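Long-range contact in beta-lactamase/D-alanine Carboxypeptidase (PDB 3RJU), which probably hydrolyses beta-lactams or removes C-terminal D-alanine from peptidoglycan peptides, as serine beta-lactamases and penicillin-binding proteins do: residues M67-V81 with A174-I187. Numbering follows the deposited sequence.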
loop_
_atom_site.group_PDB
_atom_site.type_symbol
_atom_site.label_atom_id
_atom_site.label_comp_id
_atom_site.label_asym_id
_atom_site.label_seq_id
_atom_site.Cartn_x
_atom_site.Cartn_y
_atom_site.Cartn_z
HETATM N N MSE A 67 2.357 -4.559 2.085
HETATM C CA MSE A 67 3.124 -5.787 1.883
HETATM C C MSE A 67 4.499 -5.721 2.565
HETATM O O MSE A 67 4.978 -6.720 3.089
HETATM C CB MSE A 67 3.246 -6.099 0.385
HETATM C CG MSE A 67 1.877 -6.367 -0.240
HETATM SE SE MSE A 67 1.913 -6.852 -2.092
HETATM C CE MSE A 67 -0.020 -6.747 -2.450
ATOM N N THR A 68 5.139 -4.561 2.548
ATOM C CA THR A 68 6.396 -4.403 3.285
ATOM C C THR A 68 6.159 -4.668 4.764
ATOM O O THR A 68 6.904 -5.416 5.392
ATOM C CB THR A 68 6.969 -3.004 3.101
ATOM O OG1 THR A 68 6.911 -2.677 1.700
ATOM C CG2 THR A 68 8.415 -2.941 3.592
ATOM N N SER A 69 5.115 -4.070 5.329
ATOM C CA SER A 69 4.793 -4.351 6.736
ATOM C C SER A 69 4.399 -5.807 6.973
ATOM O O SER A 69 4.734 -6.387 8.015
ATOM C CB SER A 69 3.731 -3.379 7.259
ATOM O OG SER A 69 4.359 -2.135 7.553
ATOM N N GLU A 70 3.705 -6.410 6.006
ATOM C CA GLU A 70 3.374 -7.832 6.097
ATOM C C GLU A 70 4.641 -8.680 6.236
ATOM O O GLU A 70 4.738 -9.556 7.099
ATOM C CB GLU A 70 2.592 -8.308 4.859
ATOM C CG GLU A 70 2.404 -9.842 4.855
ATOM C CD GLU A 70 1.474 -10.376 3.793
ATOM O OE1 GLU A 70 1.136 -9.630 2.895
ATOM O OE2 GLU A 70 1.115 -11.583 3.848
ATOM N N ILE A 71 5.611 -8.421 5.369
ATOM C CA ILE A 71 6.887 -9.121 5.424
ATOM C C ILE A 71 7.603 -8.887 6.751
ATOM O O ILE A 71 8.131 -9.836 7.345
ATOM C CB ILE A 71 7.767 -8.768 4.208
ATOM C CG1 ILE A 71 7.113 -9.340 2.943
ATOM C CG2 ILE A 71 9.206 -9.304 4.373
ATOM C CD1 ILE A 71 7.735 -8.856 1.653
HETATM N N MSE A 72 7.617 -7.646 7.232
HETATM C CA MSE A 72 8.213 -7.368 8.535
HETATM C C MSE A 72 7.535 -8.198 9.635
HETATM O O MSE A 72 8.200 -8.821 10.461
HETATM C CB MSE A 72 8.125 -5.884 8.874
HETATM C CG MSE A 72 8.757 -5.536 10.221
HETATM SE SE MSE A 72 8.429 -3.677 10.711
HETATM C CE MSE A 72 6.479 -3.762 10.816
ATOM N N VAL A 73 6.207 -8.218 9.639
ATOM C CA VAL A 73 5.468 -8.962 10.657
ATOM C C VAL A 73 5.757 -10.469 10.557
ATOM O O VAL A 73 5.958 -11.150 11.574
ATOM C CB VAL A 73 3.957 -8.651 10.557
ATOM C CG1 VAL A 73 3.117 -9.657 11.326
ATOM C CG2 VAL A 73 3.694 -7.226 11.035
ATOM N N LYS A 74 5.797 -10.998 9.337
ATOM C CA LYS A 74 6.105 -12.408 9.173
ATOM C C LYS A 74 7.527 -12.743 9.619
ATOM O O LYS A 74 7.741 -13.732 10.342
ATOM C CB LYS A 74 5.832 -12.865 7.744
ATOM C CG LYS A 74 4.337 -12.907 7.460
ATOM C CD LYS A 74 4.039 -13.247 6.037
ATOM C CE LYS A 74 2.604 -13.736 5.911
ATOM N NZ LYS A 74 2.299 -13.998 4.491
ATOM N N LEU A 75 8.493 -11.898 9.256
ATOM C CA LEU A 75 9.872 -12.125 9.703
ATOM C C LEU A 75 10.013 -11.993 11.225
ATOM O O LEU A 75 10.835 -12.678 11.841
ATOM C CB LEU A 75 10.849 -11.174 8.992
ATOM C CG LEU A 75 11.075 -11.455 7.505
ATOM C CD1 LEU A 75 12.014 -10.392 6.923
ATOM C CD2 LEU A 75 11.635 -12.845 7.274
ATOM N N ALA A 76 9.217 -11.119 11.833
ATOM C CA ALA A 76 9.229 -10.994 13.289
ATOM C C ALA A 76 8.691 -12.264 13.930
ATOM O O ALA A 76 9.242 -12.752 14.918
ATOM C CB ALA A 76 8.413 -9.777 13.740
ATOM N N ASP A 77 7.619 -12.820 13.374
ATOM C CA ASP A 77 7.108 -14.083 13.903
ATOM C C ASP A 77 8.137 -15.208 13.767
ATOM O O ASP A 77 8.211 -16.100 14.629
ATOM C CB ASP A 77 5.804 -14.468 13.210
ATOM C CG ASP A 77 5.180 -15.706 13.814
ATOM O OD1 ASP A 77 4.743 -15.644 14.989
ATOM O OD2 ASP A 77 5.135 -16.743 13.118
ATOM N N ASP A 78 8.929 -15.158 12.695
ATOM C CA ASP A 78 9.999 -16.131 12.456
ATOM C C ASP A 78 11.194 -15.937 13.396
ATOM O O ASP A 78 12.108 -16.779 13.422
ATOM C CB ASP A 78 10.539 -16.014 11.023
ATOM C CG ASP A 78 9.564 -16.498 9.966
ATOM O OD1 ASP A 78 8.576 -17.194 10.302
ATOM O OD2 ASP A 78 9.812 -16.179 8.778
ATOM N N GLY A 79 11.218 -14.827 14.125
ATOM C CA GLY A 79 12.363 -14.503 14.964
ATOM C C GLY A 79 13.551 -13.912 14.221
ATOM O O GLY A 79 14.643 -13.806 14.782
ATOM N N ILE A 80 13.347 -13.534 12.958
ATOM C CA ILE A 80 14.416 -12.972 12.117
ATOM C C ILE A 80 14.640 -11.460 12.313
ATOM O O ILE A 80 15.767 -10.957 12.193
ATOM C CB ILE A 80 14.164 -13.300 10.632
ATOM C CG1 ILE A 80 14.346 -14.813 10.398
ATOM C CG2 ILE A 80 15.072 -12.474 9.732
ATOM C CD1 ILE A 80 13.889 -15.276 9.042
ATOM N N VAL A 81 13.569 -10.737 12.620
ATOM C CA VAL A 81 13.687 -9.350 13.090
ATOM C C VAL A 81 12.787 -9.173 14.287
ATOM O O VAL A 81 11.981 -10.051 14.591
ATOM C CB VAL A 81 13.278 -8.291 12.023
ATOM C CG1 VAL A 81 14.100 -8.447 10.754
ATOM C CG2 VAL A 81 11.766 -8.335 11.729
ATOM N N ALA A 174 18.221 -8.600 6.941
ATOM C CA ALA A 174 17.914 -9.508 8.048
ATOM C C ALA A 174 17.682 -10.938 7.553
ATOM O O ALA A 174 18.169 -11.915 8.153
ATOM C CB ALA A 174 16.687 -9.005 8.811
ATOM N N ALA A 175 16.949 -11.062 6.449
ATOM C CA ALA A 175 16.599 -12.372 5.909
ATOM C C ALA A 175 17.749 -12.980 5.110
ATOM O O ALA A 175 17.790 -14.186 4.901
ATOM C CB ALA A 175 15.341 -12.285 5.050
ATOM N N GLY A 176 18.682 -12.145 4.666
ATOM C CA GLY A 176 19.799 -12.623 3.872
ATOM C C GLY A 176 19.446 -13.014 2.441
ATOM O O GLY A 176 20.079 -13.897 1.856
ATOM N N LYS A 177 18.425 -12.375 1.879
ATOM C CA LYS A 177 18.051 -12.608 0.488
ATOM C C LYS A 177 17.470 -11.321 -0.113
ATOM O O LYS A 177 17.006 -10.452 0.615
ATOM C CB LYS A 177 17.040 -13.741 0.390
ATOM C CG LYS A 177 15.725 -13.463 1.089
ATOM C CD LYS A 177 14.724 -14.607 0.861
ATOM C CE LYS A 177 15.026 -15.819 1.687
ATOM N NZ LYS A 177 13.878 -16.792 1.573
ATOM N N PRO A 178 17.511 -11.196 -1.448
ATOM C CA PRO A 178 16.984 -9.997 -2.107
ATOM C C PRO A 178 15.535 -9.773 -1.707
ATOM O O PRO A 178 14.797 -10.739 -1.495
ATOM C CB PRO A 178 17.070 -10.347 -3.597
ATOM C CG PRO A 178 18.181 -11.357 -3.674
ATOM C CD PRO A 178 18.043 -12.175 -2.419
ATOM N N TYR A 179 15.133 -8.510 -1.595
ATOM C CA TYR A 179 13.757 -8.215 -1.251
ATOM C C TYR A 179 12.758 -8.877 -2.202
ATOM O O TYR A 179 11.701 -9.350 -1.764
ATOM C CB TYR A 179 13.504 -6.706 -1.168
ATOM C CG TYR A 179 12.176 -6.420 -0.551
ATOM C CD1 TYR A 179 12.011 -6.453 0.828
ATOM C CD2 TYR A 179 11.069 -6.168 -1.345
ATOM C CE1 TYR A 179 10.786 -6.221 1.405
ATOM C CE2 TYR A 179 9.828 -5.920 -0.791
ATOM C CZ TYR A 179 9.695 -5.939 0.585
ATOM O OH TYR A 179 8.482 -5.695 1.134
ATOM N N ALA A 180 13.081 -8.919 -3.496
ATOM C CA ALA A 180 12.178 -9.544 -4.462
ATOM C C ALA A 180 11.922 -11.008 -4.089
ATOM O O ALA A 180 10.832 -11.525 -4.311
ATOM C CB ALA A 180 12.740 -9.451 -5.864
ATOM N N HIS A 181 12.927 -11.683 -3.532
ATOM C CA HIS A 181 12.738 -13.061 -3.084
ATOM C C HIS A 181 11.846 -13.162 -1.852
ATOM O O HIS A 181 11.086 -14.118 -1.726
ATOM C CB HIS A 181 14.084 -13.723 -2.790
ATOM C CG HIS A 181 14.910 -13.948 -4.016
ATOM N ND1 HIS A 181 16.013 -14.773 -4.032
ATOM C CD2 HIS A 181 14.779 -13.466 -5.274
ATOM C CE1 HIS A 181 16.538 -14.779 -5.244
ATOM N NE2 HIS A 181 15.810 -13.993 -6.017
ATOM N N LEU A 182 11.954 -12.198 -0.935
ATOM C CA LEU A 182 11.026 -12.143 0.187
ATOM C C LEU A 182 9.585 -11.948 -0.266
ATOM O O LEU A 182 8.681 -12.623 0.235
ATOM C CB LEU A 182 11.388 -11.023 1.163
ATOM C CG LEU A 182 12.536 -11.281 2.118
ATOM C CD1 LEU A 182 12.845 -10.008 2.917
ATOM C CD2 LEU A 182 12.174 -12.433 3.041
ATOM N N LEU A 183 9.368 -11.003 -1.181
ATOM C CA LEU A 183 8.021 -10.721 -1.699
ATOM C C LEU A 183 7.436 -12.001 -2.303
ATOM O O LEU A 183 6.280 -12.351 -2.055
ATOM C CB LEU A 183 8.083 -9.602 -2.743
ATOM C CG LEU A 183 6.806 -9.232 -3.492
ATOM C CD1 LEU A 183 5.724 -8.815 -2.499
ATOM C CD2 LEU A 183 7.114 -8.113 -4.483
ATOM N N ARG A 184 8.254 -12.703 -3.088
ATOM C CA ARG A 184 7.836 -13.948 -3.708
ATOM C C ARG A 184 7.576 -15.020 -2.645
ATOM O O ARG A 184 6.504 -15.618 -2.600
ATOM C CB ARG A 184 8.919 -14.411 -4.689
ATOM C CG ARG A 184 8.610 -15.702 -5.427
ATOM C CD ARG A 184 9.875 -16.270 -6.051
ATOM N NE ARG A 184 10.849 -16.630 -5.016
ATOM C CZ ARG A 184 12.138 -16.867 -5.233
ATOM N NH1 ARG A 184 12.643 -16.773 -6.456
ATOM N NH2 ARG A 184 12.928 -17.187 -4.220
ATOM N N ASP A 185 8.548 -15.241 -1.760
ATOM C CA ASP A 185 8.466 -16.363 -0.812
ATOM C C ASP A 185 7.432 -16.179 0.300
ATOM O O ASP A 185 6.787 -17.160 0.732
ATOM C CB ASP A 185 9.841 -16.662 -0.192
ATOM C CG ASP A 185 10.869 -17.081 -1.225
ATOM O OD1 ASP A 185 10.476 -17.402 -2.369
ATOM O OD2 ASP A 185 12.074 -17.090 -0.887
ATOM N N LYS A 186 7.288 -14.944 0.778
ATOM C CA LYS A 186 6.367 -14.669 1.882
ATOM C C LYS A 186 4.952 -14.311 1.439
ATOM O O LYS A 186 4.008 -14.495 2.198
ATOM C CB LYS A 186 6.905 -13.551 2.789
ATOM C CG LYS A 186 8.123 -13.933 3.628
ATOM C CD LYS A 186 7.819 -15.147 4.466
ATOM C CE LYS A 186 8.694 -15.210 5.708
ATOM N NZ LYS A 186 8.358 -16.416 6.512
ATOM N N ILE A 187 4.808 -13.782 0.223
ATOM C CA ILE A 187 3.510 -13.275 -0.201
ATOM C C ILE A 187 2.972 -13.876 -1.501
ATOM O O ILE A 187 1.932 -14.552 -1.506
ATOM C CB ILE A 187 3.509 -11.741 -0.335
ATOM C CG1 ILE A 187 3.843 -11.100 1.009
ATOM C CG2 ILE A 187 2.137 -11.262 -0.817
ATOM C CD1 ILE A 187 3.843 -9.559 0.996
HETATM O O HOH W 1 6.832 -4.438 -0.542
HETATM O O HOH W 2 18.237 -12.098 11.468
#
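Ile71 enters a hole formed by Tyr179, Leu182, Lys186 and Ile187, a knobs-into-holes contact between two helices of the beta-lactamase fold. The helices are 64-77, at whose start the presumed SxxK motif lies, and 179-191; their residues 67-77 and 179-187 cross at 73°, the axes 10.2 Å apart at closest approach. Both belong to the mostly helical part of the fold, beside the large antiparallel sheet. CG2 of Ile71 touches Leu182, whereas its other branch carries CD1 to Tyr179, 3.7 Å from CZ and oblique to the ring. Leu75 CD1 meets Leu182 CD1 crosswise, one turn further on. With CG1 anti to its carbonyl carbon, Ile187 sends CD1 between CB of Met67, CG1 of Ile71 and OE1 of Glu70. That OE1 accepts a hydrogen bond from Trp239 NE1, and OE2 forms a salt bridge with Lys252.

Polar bonds border this apolar patch. Lys74, extended beyond CG, donates a hydrogen bond from NZ to Lys186 O (2.9 Å), at a C=O...N angle of 157°, while the same ammonium forms a salt bridge with Glu70 OE2. Near the Tyr179 hydroxyl, a water links OH (2.7 Å) to Thr68 OG1, which also bonds to Gly225 O. Where helix 64-77 ends, Gly79 closes it in a Schellman motif and the chain turns back toward helix 162-175. There Val81 CG1 presses tightly on Ala174 CB (3.3 Å), and Ile80 CG2 packs alongside. The side chain of Lys186 bends at chi2 (-56°), runs past Leu75 CD2 and ends in a salt bridge, its NZ 2.7 Å from Asp78 OD2, met on the syn lone pair.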